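Local coordinates for protein RNA polymerase ECF-subfamily sigma factor (Streptomyces venezuelae, PDB 6DXO) that acts as an ECF sigma factor, directing RNA polymerase to specific promoters, probably for aerial mycelium formation, and is seen here in complex with its anti-sigma factor, at residues Y27-Y32 with I72-V77; L49-R54 with A67-I72. One frame throughout, in Å; residues are numbered along the deposited sequence.

Contact 1 of 2, residues Y27-Y32 with I72-V77; sequences YRYIYY and IARNLV
Ile30 and Ala73 mark the point where two nearly parallel helices come together, their CA atoms 6.9 Å apart. The short axes stay 10.2 Å apart and differ in direction by 28°. Apolar packing fills that gap. The methyl of Ala73 is short enough to let the branched side chain of Ile30 lie against it, and both CG1 and CD1 of Ile30 reach Ala73 CB at 3.8 Å. Ile30 CG2, anti to the backbone N, points toward the later turn of the partner helix and meets Val77 CG2 at 4.2 Å. Two beta-branched residues thus touch through their CG2 methyls; their branches spread apolar surface close to the backbone, which suits packing between helices.

A second kind of contact comes from the ring of Tyr29. With chi1 at 170°, its CG lies opposite the backbone N and the ring reaches across to the other helix. CD2 lies 4.0 Å from Ala73 CB, and CE2 is 3.8 Å from the backbone N of Arg74. Tyr29 OH lies 3.3 Å from both CB and CG of Arg74, on the aliphatic stem of the arginine. The arginine chain bends at chi3 and its guanidinium leads away, its plane 78° from that of the ring, so packing, not polar pairing, joins these two. A serine in place of Tyr29 would probably strip the ring from Ala73 CB and from the stem of Arg74, opening a gap next to Ile30.

Thr47 of helix 37-53 also touches Ala73, so the methyl serves a three-helix junction. Apolar packing of near-parallel helices at this ordinary spacing is in keeping with the all-helical sigma-70 region 2, where it joins helix 12-31 to helix 65-79.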
ATOM      1  N   TYR A  27      -2.047   0.217  -5.951  1.00 12.24           N
ATOM      2  CA  TYR A  27      -3.326  -0.505  -5.839  1.00 11.90           C
ATOM      3  C   TYR A  27      -4.271  -0.125  -6.965  1.00 14.92           C
ATOM      4  O   TYR A  27      -4.903  -0.996  -7.585  1.00 16.51           O
ATOM      5  CB  TYR A  27      -3.932  -0.191  -4.483  1.00 13.04           C
ATOM      6  CG  TYR A  27      -5.306  -0.761  -4.236  1.00 13.07           C
ATOM      7  CD1 TYR A  27      -5.483  -2.109  -3.972  1.00 14.18           C
ATOM      8  CD2 TYR A  27      -6.411   0.071  -4.223  1.00 15.14           C
ATOM      9  CE1 TYR A  27      -6.791  -2.632  -3.703  1.00 16.19           C
ATOM     10  CE2 TYR A  27      -7.688  -0.419  -3.950  1.00 16.99           C
ATOM     11  CZ  TYR A  27      -7.865  -1.762  -3.701  1.00 16.22           C
ATOM     12  OH  TYR A  27      -9.135  -2.221  -3.440  1.00 21.82           O
ATOM     13  N   ARG A  28      -4.374   1.165  -7.240  1.00 17.17           N
ATOM     14  CA  ARG A  28      -5.261   1.649  -8.297  1.00 20.41           C
ATOM     15  C   ARG A  28      -4.827   1.202  -9.681  1.00 21.21           C
ATOM     16  O   ARG A  28      -5.667   0.886 -10.507  1.00 18.68           O
ATOM     17  CB  ARG A  28      -5.435   3.164  -8.235  1.00 17.06           C
ATOM     18  CG  ARG A  28      -6.208   3.612  -6.990  1.00 17.97           C
ATOM     19  CD  ARG A  28      -6.615   5.057  -7.121  1.00 27.05           C
ATOM     20  NE  ARG A  28      -5.544   5.968  -6.749  1.00 34.63           N
ATOM     21  CZ  ARG A  28      -5.423   6.507  -5.539  1.00 39.85           C
ATOM     22  NH1 ARG A  28      -6.309   6.222  -4.598  1.00 37.44           N
ATOM     23  NH2 ARG A  28      -4.421   7.330  -5.272  1.00 46.07           N
ATOM     24  N   TYR A  29      -3.518   1.137  -9.924  1.00 11.45           N
ATOM     25  CA  TYR A  29      -3.061   0.604 -11.204  1.00 15.48           C
ATOM     26  C   TYR A  29      -3.503  -0.862 -11.373  1.00 22.04           C
ATOM     27  O   TYR A  29      -4.007  -1.278 -12.439  1.00 19.05           O
ATOM     28  CB  TYR A  29      -1.540   0.745 -11.319  1.00 16.00           C
ATOM     29  CG  TYR A  29      -0.992  -0.021 -12.515  1.00 21.15           C
ATOM     30  CD1 TYR A  29      -1.079   0.508 -13.803  1.00 18.95           C
ATOM     31  CD2 TYR A  29      -0.439  -1.292 -12.355  1.00 23.09           C
ATOM     32  CE1 TYR A  29      -0.577  -0.201 -14.914  1.00 16.51           C
ATOM     33  CE2 TYR A  29       0.053  -2.004 -13.459  1.00 23.61           C
ATOM     34  CZ  TYR A  29      -0.036  -1.457 -14.723  1.00 18.98           C
ATOM     35  OH  TYR A  29       0.430  -2.176 -15.810  1.00 24.06           O
ATOM     36  N   ILE A  30      -3.342  -1.634 -10.305  1.00 15.15           N
ATOM     37  CA  ILE A  30      -3.644  -3.062 -10.307  1.00 16.37           C
ATOM     38  C   ILE A  30      -5.163  -3.331 -10.337  1.00 17.14           C
ATOM     39  O   ILE A  30      -5.623  -4.245 -11.025  1.00 21.88           O
ATOM     40  CB  ILE A  30      -2.992  -3.768  -9.083  1.00 13.76           C
ATOM     41  CG1 ILE A  30      -1.456  -3.711  -9.174  1.00 16.12           C
ATOM     42  CG2 ILE A  30      -3.428  -5.217  -8.962  1.00 15.37           C
ATOM     43  CD1 ILE A  30      -0.745  -4.372  -7.983  1.00 15.43           C
ATOM     44  N   TYR A  31      -5.914  -2.508  -9.608  1.00 14.67           N
ATOM     45  CA  TYR A  31      -7.335  -2.739  -9.310  1.00 17.26           C
ATOM     46  C   TYR A  31      -8.150  -3.064 -10.559  1.00 19.38           C
ATOM     47  O   TYR A  31      -9.007  -3.955 -10.550  1.00 22.74           O
ATOM     48  CB  TYR A  31      -7.913  -1.465  -8.683  1.00 22.45           C
ATOM     49  CG  TYR A  31      -9.308  -1.595  -8.114  1.00 19.46           C
ATOM     50  CD1 TYR A  31      -9.498  -2.077  -6.836  1.00 24.70           C
ATOM     51  CD2 TYR A  31     -10.435  -1.207  -8.845  1.00 21.12           C
ATOM     52  CE1 TYR A  31     -10.774  -2.193  -6.287  1.00 29.94           C
ATOM     53  CE2 TYR A  31     -11.722  -1.329  -8.296  1.00 19.53           C
ATOM     54  CZ  TYR A  31     -11.878  -1.816  -7.022  1.00 28.49           C
ATOM     55  OH  TYR A  31     -13.145  -1.941  -6.461  1.00 26.23           O
ATOM     56  N   TYR A  32      -7.882  -2.313 -11.620  1.00 17.59           N
ATOM     57  CA  TYR A  32      -8.718  -2.362 -12.810  1.00 22.67           C
ATOM     58  C   TYR A  32      -8.243  -3.449 -13.764  1.00 22.74           C
ATOM     59  O   TYR A  32      -8.859  -3.666 -14.816  1.00 29.32           O
ATOM     60  CB  TYR A  32      -8.759  -0.984 -13.497  1.00 23.54           C
ATOM     61  CG  TYR A  32      -9.363   0.139 -12.654  1.00 18.97           C
ATOM     62  CD1 TYR A  32     -10.712   0.458 -12.738  1.00 19.60           C
ATOM     63  CD2 TYR A  32      -8.565   0.898 -11.796  1.00 17.73           C
ATOM     64  CE1 TYR A  32     -11.259   1.508 -11.970  1.00 18.59           C
ATOM     65  CE2 TYR A  32      -9.099   1.926 -11.031  1.00 20.29           C
ATOM     66  CZ  TYR A  32     -10.430   2.234 -11.132  1.00 19.95           C
ATOM     67  OH  TYR A  32     -10.939   3.265 -10.361  1.00 24.31           O
ATOM     68  N   ILE A  72       6.968  -3.088 -11.848  1.00 17.81           N
ATOM     69  CA  ILE A  72       6.910  -4.349 -11.116  1.00 20.26           C
ATOM     70  C   ILE A  72       5.500  -4.921 -11.042  1.00 20.90           C
ATOM     71  O   ILE A  72       5.304  -6.118 -11.223  1.00 23.39           O
ATOM     72  CB  ILE A  72       7.485  -4.202  -9.682  1.00 20.77           C
ATOM     73  CG1 ILE A  72       9.006  -4.055  -9.733  1.00 24.16           C
ATOM     74  CG2 ILE A  72       7.084  -5.397  -8.805  1.00 18.00           C
ATOM     75  CD1 ILE A  72       9.597  -3.519  -8.440  1.00 23.49           C
ATOM     76  N   ALA A  73       4.517  -4.061 -10.760  1.00 15.76           N
ATOM     77  CA  ALA A  73       3.140  -4.511 -10.650  1.00 18.52           C
ATOM     78  C   ALA A  73       2.684  -5.004 -12.015  1.00 19.46           C
ATOM     79  O   ALA A  73       2.003  -6.011 -12.114  1.00 19.44           O
ATOM     80  CB  ALA A  73       2.215  -3.390 -10.139  1.00 15.26           C
ATOM     81  N   ARG A  74       3.068  -4.277 -13.056  1.00 19.50           N
ATOM     82  CA  ARG A  74       2.771  -4.703 -14.429  1.00 21.13           C
ATOM     83  C   ARG A  74       3.282  -6.130 -14.710  1.00 21.17           C
ATOM     84  O   ARG A  74       2.547  -6.959 -15.260  1.00 26.34           O
ATOM     85  CB  ARG A  74       3.325  -3.713 -15.452  1.00 20.76           C
ATOM     86  CG  ARG A  74       2.920  -4.073 -16.898  1.00 25.82           C
ATOM     87  CD  ARG A  74       3.397  -3.041 -17.881  1.00 23.95           C
ATOM     88  NE  ARG A  74       4.837  -2.828 -17.813  1.00 24.12           N
ATOM     89  CZ  ARG A  74       5.443  -1.762 -18.317  1.00 22.97           C
ATOM     90  NH1 ARG A  74       4.721  -0.819 -18.917  1.00 26.59           N
ATOM     91  NH2 ARG A  74       6.762  -1.631 -18.214  1.00 24.32           N
ATOM     92  N   ASN A  75       4.508  -6.409 -14.279  1.00 22.55           N
ATOM     93  CA  ASN A  75       5.131  -7.733 -14.412  1.00 29.37           C
ATOM     94  C   ASN A  75       4.331  -8.790 -13.638  1.00 31.76           C
ATOM     95  O   ASN A  75       4.099  -9.890 -14.133  1.00 28.86           O
ATOM     96  CB  ASN A  75       6.601  -7.739 -13.910  1.00 29.38           C
ATOM     97  CG  ASN A  75       7.589  -6.973 -14.825  1.00 35.78           C
ATOM     98  OD1 ASN A  75       7.436  -6.908 -16.040  1.00 31.60           O
ATOM     99  ND2 ASN A  75       8.636  -6.421 -14.213  1.00 30.78           N
ATOM    100  N   LEU A  76       3.906  -8.453 -12.419  1.00 24.30           N
ATOM    101  CA  LEU A  76       3.123  -9.368 -11.579  1.00 22.95           C
ATOM    102  C   LEU A  76       1.734  -9.677 -12.120  1.00 26.40           C
ATOM    103  O   LEU A  76       1.267 -10.802 -12.031  1.00 30.78           O
ATOM    104  CB  LEU A  76       2.977  -8.808 -10.155  1.00 22.66           C
ATOM    105  CG  LEU A  76       4.199  -8.888  -9.251  1.00 30.26           C
ATOM    106  CD1 LEU A  76       3.980  -8.036  -8.019  1.00 26.58           C
ATOM    107  CD2 LEU A  76       4.473 -10.325  -8.852  1.00 37.21           C
ATOM    108  N   VAL A  77       1.062  -8.671 -12.656  1.00 24.84           N
ATOM    109  CA  VAL A  77      -0.248  -8.886 -13.243  1.00 27.37           C
ATOM    110  C   VAL A  77      -0.098  -9.779 -14.479  1.00 29.35           C
ATOM    111  O   VAL A  77      -0.899 -10.683 -14.683  1.00 35.65           O
ATOM    112  CB  VAL A  77      -0.944  -7.554 -13.581  1.00 32.40           C
ATOM    113  CG1 VAL A  77      -2.128  -7.786 -14.519  1.00 34.25           C
ATOM    114  CG2 VAL A  77      -1.408  -6.854 -12.278  1.00 22.96           C
TER

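Contact 2 of 2, residues L49-R54 with A67-I72; sequences LRALRR and AWLVTI
Ala51 and Leu69 bring the two backbones nearest, with 6.9 Å between their CA atoms. Here helix 49-53 and helix 67-72 pass at a steep 120°, and their axes come within 10.2 Å. Arg54 has already left helical geometry, and its carbonyl O is hydrogen-bonded to Thr57 OG1 beyond the helix end.

At this crossing Ala51 offers a single methyl, small enough for three larger side chains to gather round it. Trp68 CZ3 approaches Ala51 CB at 3.8 Å. Leu69 CD2 reaches the same methyl at 3.9 Å, and Ile72 CD1 does so at 4.0 Å. The indole, its CG turned away from the backbone N (chi1 -171°), also extends over the end of helix 49-53: CH2 lies 3.4 Å from Ala51 O, while CZ2 touches Arg54 CB. Ile72 CD1 sits over one indole face, 3.7 Å above the plane and toward its rim, and Ile72 CG2 reaches the CB of Arg50. Phe58 stacks on the same tryptophan and Trp60 meets it edge-to-face, joining the connecting segment to this apolar cluster.

Within helix 67-72, Trp68 O takes two bonds, from Ile72 N and from Thr71 OG1. Between the helices, however, the contacts are chiefly apolar, with the arginines contributing aliphatic carbons and one ring carbon close to the Ala51 carbonyl oxygen, so cohesion probably rests mainly on shape and burial of apolar surface.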
ATOM      1  N   LEU A  49       6.940  -5.970  -1.823  1.00 19.54           N
ATOM      2  CA  LEU A  49       7.885  -6.971  -1.331  1.00 30.29           C
ATOM      3  C   LEU A  49       9.014  -7.228  -2.331  1.00 27.22           C
ATOM      4  O   LEU A  49      10.172  -7.439  -1.944  1.00 26.38           O
ATOM      5  CB  LEU A  49       7.167  -8.272  -0.957  1.00 24.13           C
ATOM      6  CG  LEU A  49       6.418  -8.252   0.380  1.00 27.83           C
ATOM      7  CD1 LEU A  49       5.601  -9.519   0.559  1.00 37.27           C
ATOM      8  CD2 LEU A  49       7.403  -8.088   1.528  1.00 32.05           C
ATOM      9  N   ARG A  50       8.682  -7.193  -3.620  1.00 23.57           N
ATOM     10  CA  ARG A  50       9.684  -7.395  -4.656  1.00 22.96           C
ATOM     11  C   ARG A  50      10.654  -6.215  -4.718  1.00 24.28           C
ATOM     12  O   ARG A  50      11.865  -6.406  -4.835  1.00 28.03           O
ATOM     13  CB  ARG A  50       9.016  -7.620  -6.018  1.00 27.85           C
ATOM     14  CG  ARG A  50       9.971  -7.939  -7.140  1.00 43.16           C
ATOM     15  CD  ARG A  50      10.272  -9.424  -7.195  1.00 58.69           C
ATOM     16  NE  ARG A  50       9.141 -10.191  -7.712  1.00 68.73           N
ATOM     17  CZ  ARG A  50       9.004 -10.549  -8.985  1.00 68.51           C
ATOM     18  NH1 ARG A  50       9.930 -10.213  -9.871  1.00 73.75           N
ATOM     19  NH2 ARG A  50       7.945 -11.246  -9.372  1.00 64.39           N
ATOM     20  N   ALA A  51      10.122  -5.002  -4.613  1.00 19.60           N
ATOM     21  CA  ALA A  51      10.939  -3.797  -4.644  1.00 21.64           C
ATOM     22  C   ALA A  51      11.923  -3.835  -3.484  1.00 27.36           C
ATOM     23  O   ALA A  51      13.094  -3.470  -3.619  1.00 23.70           O
ATOM     24  CB  ALA A  51      10.069  -2.563  -4.549  1.00 17.27           C
ATOM     25  N   LEU A  52      11.417  -4.274  -2.341  1.00 22.55           N
ATOM     26  CA  LEU A  52      12.196  -4.311  -1.109  1.00 18.63           C
ATOM     27  C   LEU A  52      13.329  -5.300  -1.259  1.00 21.89           C
ATOM     28  O   LEU A  52      14.482  -4.988  -0.960  1.00 25.91           O
ATOM     29  CB  LEU A  52      11.279  -4.711   0.051  1.00 22.36           C
ATOM     30  CG  LEU A  52      11.895  -4.877   1.441  1.00 25.59           C
ATOM     31  CD1 LEU A  52      10.805  -4.699   2.489  1.00 31.30           C
ATOM     32  CD2 LEU A  52      12.524  -6.242   1.565  1.00 34.29           C
ATOM     33  N   ARG A  53      13.005  -6.489  -1.750  1.00 23.69           N
ATOM     34  CA  ARG A  53      14.008  -7.536  -1.920  1.00 31.79           C
ATOM     35  C   ARG A  53      15.089  -7.161  -2.938  1.00 31.58           C
ATOM     36  O   ARG A  53      16.196  -7.685  -2.872  1.00 31.54           O
ATOM     37  CB  ARG A  53      13.349  -8.864  -2.309  1.00 30.20           C
ATOM     38  CG  ARG A  53      12.441  -9.442  -1.231  1.00 39.53           C
ATOM     39  CD  ARG A  53      12.101 -10.889  -1.524  1.00 46.70           C
ATOM     40  NE  ARG A  53      11.274 -11.036  -2.717  1.00 51.32           N
ATOM     41  CZ  ARG A  53       9.983 -11.350  -2.693  1.00 55.04           C
ATOM     42  NH1 ARG A  53       9.371 -11.555  -1.533  1.00 55.88           N
ATOM     43  NH2 ARG A  53       9.307 -11.468  -3.830  1.00 52.96           N
ATOM     44  N   ARG A  54      14.772  -6.263  -3.871  1.00 27.30           N
ATOM     45  CA  ARG A  54      15.751  -5.851  -4.878  1.00 27.01           C
ATOM     46  C   ARG A  54      16.283  -4.442  -4.633  1.00 19.79           C
ATOM     47  O   ARG A  54      16.974  -3.882  -5.472  1.00 21.24           O
ATOM     48  CB  ARG A  54      15.151  -5.921  -6.290  1.00 30.61           C
ATOM     49  CG  ARG A  54      14.339  -7.172  -6.574  1.00 40.53           C
ATOM     50  CD  ARG A  54      14.023  -7.298  -8.057  1.00 53.44           C
ATOM     51  NE  ARG A  54      15.024  -8.091  -8.767  1.00 70.23           N
ATOM     52  CZ  ARG A  54      14.851  -9.359  -9.129  1.00 80.83           C
ATOM     53  NH1 ARG A  54      13.710  -9.976  -8.853  1.00 85.73           N
ATOM     54  NH2 ARG A  54      15.815 -10.009  -9.770  1.00 81.60           N
ATOM     55  N   ALA A  67       7.726   4.866 -10.700  1.00 21.44           N
ATOM     56  CA  ALA A  67       7.713   4.197 -11.994  1.00 24.76           C
ATOM     57  C   ALA A  67       8.172   2.747 -11.881  1.00 18.89           C
ATOM     58  O   ALA A  67       7.652   1.870 -12.547  1.00 19.55           O
ATOM     59  CB  ALA A  67       8.575   4.963 -13.009  1.00 27.66           C
ATOM     60  N   TRP A  68       9.138   2.493 -11.004  1.00 18.23           N
ATOM     61  CA  TRP A  68       9.641   1.142 -10.802  1.00 14.97           C
ATOM     62  C   TRP A  68       8.559   0.257 -10.199  1.00 20.11           C
ATOM     63  O   TRP A  68       8.352  -0.872 -10.627  1.00 19.92           O
ATOM     64  CB  TRP A  68      10.860   1.197  -9.867  1.00 17.43           C
ATOM     65  CG  TRP A  68      11.604  -0.077  -9.733  1.00 19.48           C
ATOM     66  CD1 TRP A  68      11.850  -0.996 -10.706  1.00 30.32           C
ATOM     67  CD2 TRP A  68      12.237  -0.568  -8.547  1.00 20.75           C
ATOM     68  NE1 TRP A  68      12.582  -2.042 -10.198  1.00 28.49           N
ATOM     69  CE2 TRP A  68      12.840  -1.802  -8.873  1.00 26.02           C
ATOM     70  CE3 TRP A  68      12.331  -0.090  -7.233  1.00 22.97           C
ATOM     71  CZ2 TRP A  68      13.545  -2.568  -7.932  1.00 25.50           C
ATOM     72  CZ3 TRP A  68      13.023  -0.851  -6.296  1.00 23.90           C
ATOM     73  CH2 TRP A  68      13.631  -2.071  -6.652  1.00 29.65           C
ATOM     74  N   LEU A  69       7.867   0.789  -9.197  1.00 17.55           N
ATOM     75  CA  LEU A  69       6.766   0.054  -8.583  1.00 14.69           C
ATOM     76  C   LEU A  69       5.734  -0.322  -9.656  1.00 15.42           C
ATOM     77  O   LEU A  69       5.282  -1.446  -9.723  1.00 16.72           O
ATOM     78  CB  LEU A  69       6.110   0.904  -7.494  1.00 16.60           C
ATOM     79  CG  LEU A  69       6.903   1.048  -6.184  1.00 20.68           C
ATOM     80  CD1 LEU A  69       6.236   2.045  -5.240  1.00 22.53           C
ATOM     81  CD2 LEU A  69       7.085  -0.303  -5.486  1.00 20.04           C
ATOM     82  N   VAL A  70       5.374   0.638 -10.490  1.00 18.94           N
ATOM     83  CA  VAL A  70       4.372   0.404 -11.521  1.00 21.62           C
ATOM     84  C   VAL A  70       4.814  -0.683 -12.502  1.00 21.05           C
ATOM     85  O   VAL A  70       4.028  -1.561 -12.895  1.00 17.82           O
ATOM     86  CB  VAL A  70       4.000   1.715 -12.238  1.00 26.22           C
ATOM     87  CG1 VAL A  70       3.176   1.422 -13.473  1.00 34.26           C
ATOM     88  CG2 VAL A  70       3.228   2.637 -11.274  1.00 32.40           C
ATOM     89  N   THR A  71       6.087  -0.653 -12.868  1.00 17.82           N
ATOM     90  CA  THR A  71       6.599  -1.649 -13.790  1.00 18.23           C
ATOM     91  C   THR A  71       6.666  -3.030 -13.149  1.00 19.75           C
ATOM     92  O   THR A  71       6.411  -4.023 -13.805  1.00 21.38           O
ATOM     93  CB  THR A  71       7.957  -1.212 -14.415  1.00 16.62           C
ATOM     94  OG1 THR A  71       8.918  -0.965 -13.379  1.00 27.51           O
ATOM     95  CG2 THR A  71       7.776   0.069 -15.194  1.00 23.94           C
ATOM     96  N   ILE A  72       6.968  -3.088 -11.848  1.00 17.81           N
ATOM     97  CA  ILE A  72       6.910  -4.349 -11.116  1.00 20.26           C
ATOM     98  C   ILE A  72       5.500  -4.921 -11.042  1.00 20.90           C
ATOM     99  O   ILE A  72       5.304  -6.118 -11.223  1.00 23.39           O
ATOM    100  CB  ILE A  72       7.485  -4.202  -9.682  1.00 20.77           C
ATOM    101  CG1 ILE A  72       9.006  -4.055  -9.733  1.00 24.16           C
ATOM    102  CG2 ILE A  72       7.084  -5.397  -8.805  1.00 18.00           C
ATOM    103  CD1 ILE A  72       9.597  -3.519  -8.440  1.00 23.49           C
TER

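Of the three helices tied here, helix 12-31 comes first in the chain, then helix 37-53 and helix 65-79. Contact 1 joins helix 12-31 to helix 65-79 and closes a loop of 39 intervening residues; contact 2, nested inside it, joins helix 37-53 to helix 65-79 across 12. Helix 65-79 is therefore common to both, and Ile72 belongs to a segment of each. The contact centres lie about 11 Å apart and their edges meet: Leu76 CD2 packs against Arg50 NH2, and Tyr29 CE2 against Val70 O. Together they tie three helices of region 2 into one bundle, including helix 37-53, which carries the probable polymerase core-binding motif Asp42-Ser45.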